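Local coordinates for protein dihydrodipicolinate synthase (PDB 3B4U) that probably catalyses the condensation of pyruvate with aspartate semialdehyde that leads to dihydrodipicolinate in lysine biosynthesis, at residues Ala133-Pro142 / Gly163-Ser172; Thr12-Asp22 / Thr261-Pro269. All blocks are in the same frame, centred on the assembly; numbering follows the deposited sequence.

Interaction 1. Residues Ala133-Pro142 / Gly163-Ser172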
loop_
_atom_site.group_PDB
_atom_site.type_symbol
_atom_site.label_atom_id
_atom_site.label_comp_id
_atom_site.label_asym_id
_atom_site.label_seq_id
_atom_site.Cartn_x
_atom_site.Cartn_y
_atom_site.Cartn_z
ATOM N N ALA B 133 -22.164 7.761 4.180
ATOM C CA ALA B 133 -21.144 8.057 3.180
ATOM C C ALA B 133 -21.493 9.344 2.477
ATOM O O ALA B 133 -22.645 9.561 2.071
ATOM C CB ALA B 133 -21.076 6.905 2.197
ATOM N N ARG B 134 -20.485 10.191 2.285
ATOM C CA ARG B 134 -20.669 11.493 1.640
ATOM C C ARG B 134 -19.270 12.005 1.306
ATOM O O ARG B 134 -18.304 11.605 1.949
ATOM C CB ARG B 134 -21.361 12.509 2.569
ATOM C CG ARG B 134 -20.620 12.716 3.878
ATOM C CD ARG B 134 -21.249 13.782 4.777
ATOM N NE ARG B 134 -20.494 13.947 6.013
ATOM C CZ ARG B 134 -19.382 14.670 6.153
ATOM N NH1 ARG B 134 -18.873 15.359 5.136
ATOM N NH2 ARG B 134 -18.736 14.622 7.296
ATOM N N ASP B 135 -19.181 12.913 0.342
ATOM C CA ASP B 135 -18.039 13.843 0.270
ATOM C C ASP B 135 -16.713 13.159 0.068
ATOM O O ASP B 135 -15.696 13.589 0.598
ATOM C CB ASP B 135 -18.072 14.793 1.473
ATOM C CG ASP B 135 -19.361 15.609 1.512
ATOM O OD1 ASP B 135 -19.850 15.955 0.420
ATOM O OD2 ASP B 135 -19.861 15.904 2.607
ATOM N N ILE B 136 -16.716 12.121 -0.754
ATOM C CA ILE B 136 -15.500 11.402 -1.110
ATOM C C ILE B 136 -14.885 12.019 -2.363
ATOM O O ILE B 136 -15.556 12.127 -3.405
ATOM C CB ILE B 136 -15.790 9.926 -1.402
ATOM C CG1 ILE B 136 -16.579 9.249 -0.278
ATOM C CG2 ILE B 136 -14.505 9.181 -1.690
ATOM C CD1 ILE B 136 -15.943 9.229 0.983
ATOM N N LEU B 137 -13.621 12.404 -2.227
ATOM C CA LEU B 137 -12.802 12.860 -3.340
ATOM C C LEU B 137 -11.899 11.711 -3.727
ATOM O O LEU B 137 -11.061 11.270 -2.929
ATOM C CB LEU B 137 -11.930 14.043 -2.907
ATOM C CG LEU B 137 -12.707 15.211 -2.303
ATOM C CD1 LEU B 137 -11.726 16.222 -1.685
ATOM C CD2 LEU B 137 -13.619 15.868 -3.325
ATOM N N VAL B 138 -12.038 11.144 -4.925
ATOM C CA VAL B 138 -11.193 10.024 -5.312
ATOM C C VAL B 138 -9.853 10.551 -5.811
ATOM O O VAL B 138 -9.768 11.556 -6.510
ATOM C CB VAL B 138 -11.914 9.093 -6.317
ATOM C CG1 VAL B 138 -13.118 8.458 -5.633
ATOM C CG2 VAL B 138 -12.281 9.784 -7.602
ATOM N N TYR B 139 -8.795 9.840 -5.438
ATOM C CA TYR B 139 -7.421 10.372 -5.578
ATOM C C TYR B 139 -6.694 9.688 -6.725
ATOM O O TYR B 139 -6.379 8.503 -6.655
ATOM C CB TYR B 139 -6.689 10.156 -4.247
ATOM C CG TYR B 139 -5.387 10.874 -4.041
ATOM C CD1 TYR B 139 -4.915 11.895 -4.864
ATOM C CD2 TYR B 139 -4.607 10.531 -2.937
ATOM C CE1 TYR B 139 -3.708 12.554 -4.572
ATOM C CE2 TYR B 139 -3.443 11.203 -2.623
ATOM C CZ TYR B 139 -3.011 12.215 -3.444
ATOM O OH TYR B 139 -1.818 12.833 -3.143
ATOM N N ASN B 140 -6.457 10.455 -7.782
ATOM C CA ASN B 140 -5.773 9.982 -8.969
ATOM C C ASN B 140 -4.321 10.445 -8.952
ATOM O O ASN B 140 -4.001 11.565 -9.349
ATOM C CB ASN B 140 -6.475 10.520 -10.227
ATOM C CG ASN B 140 -5.901 9.940 -11.491
ATOM O OD1 ASN B 140 -5.706 8.747 -11.580
ATOM N ND2 ASN B 140 -5.661 10.783 -12.500
ATOM N N ILE B 141 -3.451 9.576 -8.481
ATOM C CA ILE B 141 -2.022 9.886 -8.359
ATOM C C ILE B 141 -1.200 8.693 -8.836
ATOM O O ILE B 141 -0.462 8.044 -8.081
ATOM C CB ILE B 141 -1.667 10.422 -6.958
ATOM C CG1 ILE B 141 -0.214 10.930 -6.947
ATOM C CG2 ILE B 141 -1.972 9.420 -5.836
ATOM C CD1 ILE B 141 0.147 11.714 -5.719
ATOM N N PRO B 142 -1.310 8.381 -10.127
ATOM C CA PRO B 142 -0.698 7.152 -10.632
ATOM C C PRO B 142 0.824 7.099 -10.502
ATOM O O PRO B 142 1.388 6.022 -10.452
ATOM C CB PRO B 142 -1.158 7.111 -12.096
ATOM C CG PRO B 142 -1.565 8.491 -12.410
ATOM C CD PRO B 142 -2.119 9.052 -11.161
ATOM N N GLY B 163 -23.596 12.389 -4.644
ATOM C CA GLY B 163 -23.427 12.868 -3.274
ATOM C C GLY B 163 -22.405 12.119 -2.448
ATOM O O GLY B 163 -22.045 12.591 -1.336
ATOM N N ILE B 164 -21.989 10.933 -2.902
ATOM C CA ILE B 164 -20.949 10.175 -2.222
ATOM C C ILE B 164 -19.627 10.498 -2.918
ATOM O O ILE B 164 -18.692 10.975 -2.282
ATOM C CB ILE B 164 -21.252 8.676 -2.177
ATOM C CG1 ILE B 164 -22.543 8.394 -1.361
ATOM C CG2 ILE B 164 -20.047 7.943 -1.580
ATOM C CD1 ILE B 164 -23.050 6.998 -1.592
ATOM N N VAL B 165 -19.538 10.262 -4.207
ATOM C CA VAL B 165 -18.358 10.678 -4.973
ATOM C C VAL B 165 -18.603 12.113 -5.436
ATOM O O VAL B 165 -19.454 12.359 -6.311
ATOM C CB VAL B 165 -18.070 9.745 -6.134
ATOM C CG1 VAL B 165 -16.924 10.307 -7.004
ATOM C CG2 VAL B 165 -17.711 8.365 -5.583
ATOM N N THR B 166 -17.928 13.058 -4.786
ATOM C CA THR B 166 -18.170 14.458 -4.976
ATOM C C THR B 166 -17.036 15.189 -5.689
ATOM O O THR B 166 -17.169 16.369 -5.994
ATOM C CB THR B 166 -18.509 15.174 -3.667
ATOM O OG1 THR B 166 -17.371 15.095 -2.803
ATOM C CG2 THR B 166 -19.736 14.557 -2.980
ATOM N N GLY B 167 -15.937 14.500 -5.970
ATOM C CA GLY B 167 -14.833 15.159 -6.621
ATOM C C GLY B 167 -13.715 14.191 -6.898
ATOM O O GLY B 167 -13.774 13.001 -6.577
ATOM N N VAL B 168 -12.701 14.755 -7.557
ATOM C CA VAL B 168 -11.517 14.039 -7.971
ATOM C C VAL B 168 -10.317 14.914 -7.657
ATOM O O VAL B 168 -10.296 16.071 -8.074
ATOM C CB VAL B 168 -11.518 13.743 -9.482
ATOM C CG1 VAL B 168 -10.248 12.936 -9.880
ATOM C CG2 VAL B 168 -12.757 12.963 -9.908
ATOM N N LYS B 169 -9.306 14.359 -6.988
ATOM C CA LYS B 169 -8.011 15.026 -6.921
ATOM C C LYS B 169 -7.158 14.419 -8.011
ATOM O O LYS B 169 -6.710 13.273 -7.917
ATOM C CB LYS B 169 -7.364 14.844 -5.544
ATOM C CG LYS B 169 -5.969 15.450 -5.458
ATOM C CD LYS B 169 -5.937 16.952 -5.686
ATOM C CE LYS B 169 -4.541 17.515 -5.650
ATOM N NZ LYS B 169 -4.596 19.013 -5.830
ATOM N N ASP B 170 -6.974 15.186 -9.093
ATOM C CA ASP B 170 -6.254 14.714 -10.233
ATOM C C ASP B 170 -4.837 15.215 -10.160
ATOM O O ASP B 170 -4.553 16.364 -10.500
ATOM C CB ASP B 170 -6.922 15.188 -11.531
ATOM C CG ASP B 170 -6.193 14.719 -12.753
ATOM O OD1 ASP B 170 -5.308 13.855 -12.633
ATOM O OD2 ASP B 170 -6.518 15.227 -13.843
ATOM N N SER B 171 -3.959 14.332 -9.731
ATOM C CA SER B 171 -2.530 14.591 -9.623
ATOM C C SER B 171 -1.788 13.835 -10.730
ATOM O O SER B 171 -0.632 13.522 -10.588
ATOM C CB SER B 171 -2.019 14.221 -8.240
ATOM O OG SER B 171 -2.624 15.106 -7.328
ATOM N N SER B 172 -2.445 13.565 -11.831
ATOM C CA SER B 172 -1.798 12.871 -12.945
ATOM C C SER B 172 -0.768 13.708 -13.693
ATOM O O SER B 172 0.108 13.142 -14.339
ATOM C CB SER B 172 -2.825 12.401 -13.967
ATOM O OG SER B 172 -3.463 13.475 -14.589
HETATM O O HOH W 1 -22.466 15.187 -0.365
HETATM O O HOH W 2 -1.197 14.883 -4.867
#
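Tyr139 and Lys169 run side by side from adjacent parallel strands, and the lysine carbon CG rests 3.8 Å from Tyr139 CD1. With CG anti to the backbone N (chi1 176°), the Lys169 chain turns at chi2 (62°), which carries the amino end away from the tyrosine strand to Ile210 O. Ile141 CG2 sits over the centre of one face of the tyrosine ring, while Ser171 OG lies in the ring plane at its edge. A water joins that hydroxyl to Tyr139 OH, which also bonds Thr46 OG1.

On the other face of the sheet, Asn140 ND2 donates to Asp170 OD1 at 3.1 Å. The oxygen lies near the amide plane, yet the donor comes to it from above the carboxylate plane. Ser172 N and Ser172 OG also give to OD1, the former closing an Asx turn. Three donors thus grip one oxygen, while OD2 receives Thr178 OG1; Asn140 OD1 takes the N-H of Leu149. The same face continues in apolar contacts, with Val138 CG2 4.0 Å from Val168 CG2.

Backbone bonds run from Ile136 to Ser171, that from Ile136 N to Ile164 O being 2.7 Å. A beta bulge shifts the register between Ile136 and Leu137, and Leu137 CD2 then packs 3.6 Å from Gly167 CA.

These are the fifth and sixth strands of a TIM barrel. Pyruvate-dependent relatives carry their Schiff-base lysine on the sixth strand, and Lys169 beside Tyr139, itself packed on Tyr109 of the second subunit, is consistent with that site.

Interaction 2. Residues Thr12-Asp22 / Thr261-Pro269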
loop_
_atom_site.group_PDB
_atom_site.type_symbol
_atom_site.label_atom_id
_atom_site.label_comp_id
_atom_site.label_asym_id
_atom_site.label_seq_id
_atom_site.Cartn_x
_atom_site.Cartn_y
_atom_site.Cartn_z
ATOM N N THR B 12 1.873 18.962 5.797
ATOM C CA THR B 12 3.023 18.198 6.257
ATOM C C THR B 12 2.825 17.771 7.718
ATOM O O THR B 12 2.190 18.465 8.514
ATOM C CB THR B 12 4.293 19.050 6.081
ATOM O OG1 THR B 12 4.067 20.388 6.553
ATOM C CG2 THR B 12 4.698 19.129 4.615
ATOM N N THR B 13 3.433 16.633 8.041
ATOM C CA THR B 13 3.339 16.033 9.364
ATOM C C THR B 13 4.700 16.167 10.022
ATOM O O THR B 13 5.669 15.606 9.509
ATOM C CB THR B 13 2.946 14.559 9.280
ATOM O OG1 THR B 13 1.685 14.430 8.602
ATOM C CG2 THR B 13 2.823 13.938 10.666
ATOM N N PRO B 14 4.805 16.889 11.156
ATOM C CA PRO B 14 6.085 17.060 11.825
ATOM C C PRO B 14 6.354 15.931 12.799
ATOM O O PRO B 14 5.466 15.535 13.540
ATOM C CB PRO B 14 5.922 18.397 12.559
ATOM C CG PRO B 14 4.455 18.450 12.916
ATOM C CD PRO B 14 3.738 17.648 11.821
ATOM N N PHE B 15 7.596 15.457 12.822
ATOM C CA PHE B 15 8.034 14.404 13.734
ATOM C C PHE B 15 9.109 14.913 14.690
ATOM O O PHE B 15 10.017 15.623 14.293
ATOM C CB PHE B 15 8.591 13.206 12.973
ATOM C CG PHE B 15 7.645 12.687 11.949
ATOM C CD1 PHE B 15 6.485 12.009 12.327
ATOM C CD2 PHE B 15 7.885 12.886 10.593
ATOM C CE1 PHE B 15 5.572 11.548 11.369
ATOM C CE2 PHE B 15 6.991 12.426 9.657
ATOM C CZ PHE B 15 5.838 11.765 10.043
ATOM N N LYS B 16 9.001 14.494 15.945
ATOM C CA LYS B 16 10.063 14.737 16.942
ATOM C C LYS B 16 11.250 13.848 16.680
ATOM O O LYS B 16 11.183 12.938 15.882
ATOM C CB LYS B 16 9.525 14.427 18.322
ATOM C CG LYS B 16 8.352 15.281 18.708
ATOM C CD LYS B 16 7.960 15.042 20.164
ATOM C CE LYS B 16 6.663 15.727 20.470
ATOM N NZ LYS B 16 6.840 17.202 20.436
ATOM N N THR B 17 12.373 14.119 17.366
ATOM C CA THR B 17 13.591 13.333 17.183
ATOM C C THR B 17 13.358 11.872 17.472
ATOM O O THR B 17 13.932 11.025 16.783
ATOM C CB THR B 17 14.744 13.843 18.067
ATOM O OG1 THR B 17 14.948 15.235 17.788
ATOM C CG2 THR B 17 16.045 13.057 17.791
ATOM N N ASP B 18 12.509 11.584 18.455
ATOM C CA ASP B 18 12.128 10.204 18.757
ATOM C C ASP B 18 11.168 9.537 17.754
ATOM O O ASP B 18 10.810 8.363 17.928
ATOM C CB ASP B 18 11.590 10.076 20.186
ATOM C CG ASP B 18 10.175 10.592 20.368
ATOM O OD1 ASP B 18 9.542 11.111 19.421
ATOM O OD2 ASP B 18 9.656 10.447 21.491
ATOM N N GLY B 19 10.744 10.288 16.738
ATOM C CA GLY B 19 9.931 9.770 15.653
ATOM C C GLY B 19 8.438 9.975 15.830
ATOM O O GLY B 19 7.715 9.843 14.857
ATOM N N THR B 20 7.969 10.300 17.032
ATOM C CA THR B 20 6.523 10.512 17.251
ATOM C C THR B 20 6.076 11.833 16.605
ATOM O O THR B 20 6.893 12.709 16.340
ATOM C CB THR B 20 6.165 10.507 18.729
ATOM O OG1 THR B 20 6.815 11.588 19.388
ATOM C CG2 THR B 20 6.569 9.186 19.383
ATOM N N VAL B 21 4.786 11.972 16.348
ATOM C CA VAL B 21 4.242 13.187 15.757
ATOM C C VAL B 21 4.266 14.321 16.763
ATOM O O VAL B 21 3.882 14.141 17.908
ATOM C CB VAL B 21 2.834 12.913 15.207
ATOM C CG1 VAL B 21 2.152 14.239 14.721
ATOM C CG2 VAL B 21 2.897 11.895 14.076
ATOM N N ASP B 22 4.744 15.485 16.345
ATOM C CA ASP B 22 4.667 16.712 17.162
ATOM C C ASP B 22 3.328 17.340 16.934
ATOM O O ASP B 22 3.127 18.154 16.039
ATOM C CB ASP B 22 5.812 17.652 16.806
ATOM C CG ASP B 22 5.952 18.804 17.762
ATOM O OD1 ASP B 22 4.951 19.221 18.342
ATOM O OD2 ASP B 22 7.073 19.341 17.895
ATOM N N THR B 261 12.750 24.319 12.774
ATOM C CA THR B 261 13.659 23.241 12.431
ATOM C C THR B 261 12.987 21.863 12.404
ATOM O O THR B 261 13.535 20.951 11.794
ATOM C CB THR B 261 14.857 23.188 13.417
ATOM O OG1 THR B 261 14.338 23.015 14.727
ATOM C CG2 THR B 261 15.665 24.476 13.355
ATOM N N ILE B 262 11.850 21.725 13.075
ATOM C CA ILE B 262 11.196 20.414 13.210
ATOM C C ILE B 262 10.939 19.731 11.862
ATOM O O ILE B 262 11.014 18.511 11.752
ATOM C CB ILE B 262 9.902 20.536 14.044
ATOM C CG1 ILE B 262 9.382 19.171 14.545
ATOM C CG2 ILE B 262 8.809 21.269 13.290
ATOM C CD1 ILE B 262 9.992 18.776 15.844
ATOM N N TRP B 263 10.692 20.500 10.807
ATOM C CA TRP B 263 10.184 19.942 9.558
ATOM C C TRP B 263 11.197 19.141 8.815
ATOM O O TRP B 263 10.787 18.369 7.971
ATOM C CB TRP B 263 9.622 21.054 8.675
ATOM C CG TRP B 263 8.557 21.771 9.380
ATOM C CD1 TRP B 263 8.671 22.959 10.020
ATOM C CD2 TRP B 263 7.215 21.309 9.606
ATOM N NE1 TRP B 263 7.497 23.277 10.632
ATOM C CE2 TRP B 263 6.579 22.273 10.396
ATOM C CE3 TRP B 263 6.479 20.178 9.192
ATOM C CZ2 TRP B 263 5.257 22.134 10.806
ATOM C CZ3 TRP B 263 5.173 20.040 9.601
ATOM C CH2 TRP B 263 4.559 21.015 10.385
ATOM N N SER B 264 12.483 19.263 9.189
ATOM C CA SER B 264 13.582 18.541 8.547
ATOM C C SER B 264 13.239 17.067 8.457
ATOM O O SER B 264 13.188 16.492 7.327
ATOM C CB SER B 264 14.943 18.836 9.232
ATOM O OG SER B 264 14.857 18.723 10.641
ATOM N N ASP B 265 12.904 16.537 9.626
ATOM C CA ASP B 265 12.765 15.117 9.840
ATOM C C ASP B 265 11.607 14.517 9.042
ATOM O O ASP B 265 10.497 15.070 8.991
ATOM C CB ASP B 265 12.588 14.801 11.334
ATOM C CG ASP B 265 13.893 14.846 12.117
ATOM O OD1 ASP B 265 14.946 15.027 11.488
ATOM O OD2 ASP B 265 13.821 14.729 13.354
ATOM N N VAL B 266 11.884 13.370 8.439
ATOM C CA VAL B 266 10.885 12.587 7.749
ATOM C C VAL B 266 10.862 11.212 8.348
ATOM O O VAL B 266 11.810 10.784 9.012
ATOM C CB VAL B 266 11.169 12.485 6.226
ATOM C CG1 VAL B 266 11.000 13.863 5.566
ATOM C CG2 VAL B 266 12.543 11.883 5.933
ATOM N N ARG B 267 9.796 10.486 8.108
ATOM C CA ARG B 267 9.671 9.130 8.592
ATOM C C ARG B 267 10.135 8.153 7.533
ATOM O O ARG B 267 9.876 8.305 6.340
ATOM C CB ARG B 267 8.209 8.845 8.990
ATOM C CG ARG B 267 7.900 7.581 9.681
ATOM C CD ARG B 267 6.557 7.700 10.402
ATOM N NE ARG B 267 6.505 8.286 11.752
ATOM C CZ ARG B 267 5.377 8.267 12.498
ATOM N NH1 ARG B 267 4.266 7.795 11.968
ATOM N NH2 ARG B 267 5.320 8.724 13.746
ATOM N N ALA B 268 10.828 7.110 7.960
ATOM C CA ALA B 268 11.187 6.022 7.074
ATOM C C ALA B 268 9.895 5.528 6.407
ATOM O O ALA B 268 8.856 5.477 7.040
ATOM C CB ALA B 268 11.846 4.896 7.891
ATOM N N PRO B 269 9.957 5.138 5.125
ATOM C CA PRO B 269 11.147 4.910 4.320
ATOM C C PRO B 269 11.725 6.106 3.564
ATOM O O PRO B 269 12.662 5.932 2.779
ATOM C CB PRO B 269 10.628 3.877 3.334
ATOM C CG PRO B 269 9.232 4.333 3.096
ATOM C CD PRO B 269 8.735 4.734 4.415
HETATM O O HOH W 3 9.257 16.673 10.786
HETATM O O HOH W 4 12.554 16.511 14.641
HETATM O O HOH W 5 12.295 12.350 13.514
HETATM O O HOH W 6 14.954 11.602 14.035
HETATM O O HOH W 7 15.353 16.092 15.477
HETATM O O HOH W 8 9.031 9.199 12.681
#
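The Phe15 ring is sandwiched: Thr13 O lies 3.4 Å above one face, off centre, and Arg267 covers the opposite one. Arg267 CB makes a CH-pi contact there, and the guanidinium continues over the rim at a 27° tilt, bringing NE within 3.4 Å of Phe15 CE1. At the ring edge, near its plane, is Asp265 O. Trp263 offers one face to two aliphatic groups. Pro14 CB stands 3.8 Å from the centroid of its six-membered ring in a second CH-pi contact, and Ile262 CG2 covers that same face further along. Thr12 OG1 approaches the indole obliquely, nearest CZ3.

The guanidinium edge is polar. Arg267 NH2 gives an almost straight bond to Gly19 O at 2.9 Å, with the oxygen in the guanidinium plane, and a bend at the third torsion (chi3 -85°) helps bring the group over the rim of the phenyl ring. A water accepts from Arg267 NE and donates to the same Gly19 carbonyl, so two donors hold it. Arg267 NH1 pairs with Glu57, and the residue also packs on Ile84 of the second subunit.

Gly19 closes a type I turn from Lys16, and an Asx turn overlaps its end, Asp18 OD1 taking the N-H and hydroxyl of Thr20. Ile262 CD1 reaches Phe15 O at 3.5 Å. One water ties Phe15 N to the carbonyls of Ile262 and Asp265.

With a single direct hydrogen bond across the two loops, their cohesion rests on CH-pi contacts and on the guanidinium laid over the Phe15 rim, supplemented by water, while Glu57 probably offsets the arginine charge.

In this barrel the two contacts differ in chemistry as they do in place, one in the wall and one in the loops. Interaction 1 is a largely buried seam between neighbouring strands, knit by a parallel backbone ladder with one bulge. Interaction 2 is partly buried and joins the loop between strand 6-10 and helix 23-35 to the loop ahead of helix 275-289; direct backbone pairing gives way there to aromatic faces, an arginine and bridging waters. The centres of interactions 1 and 2 are 28 Å apart, on opposite sides of the chain's centre, and the two share no strand or helix. Interaction 1 nevertheless falls within the long sequence loop that interaction 2 closes, and both reach the second subunit.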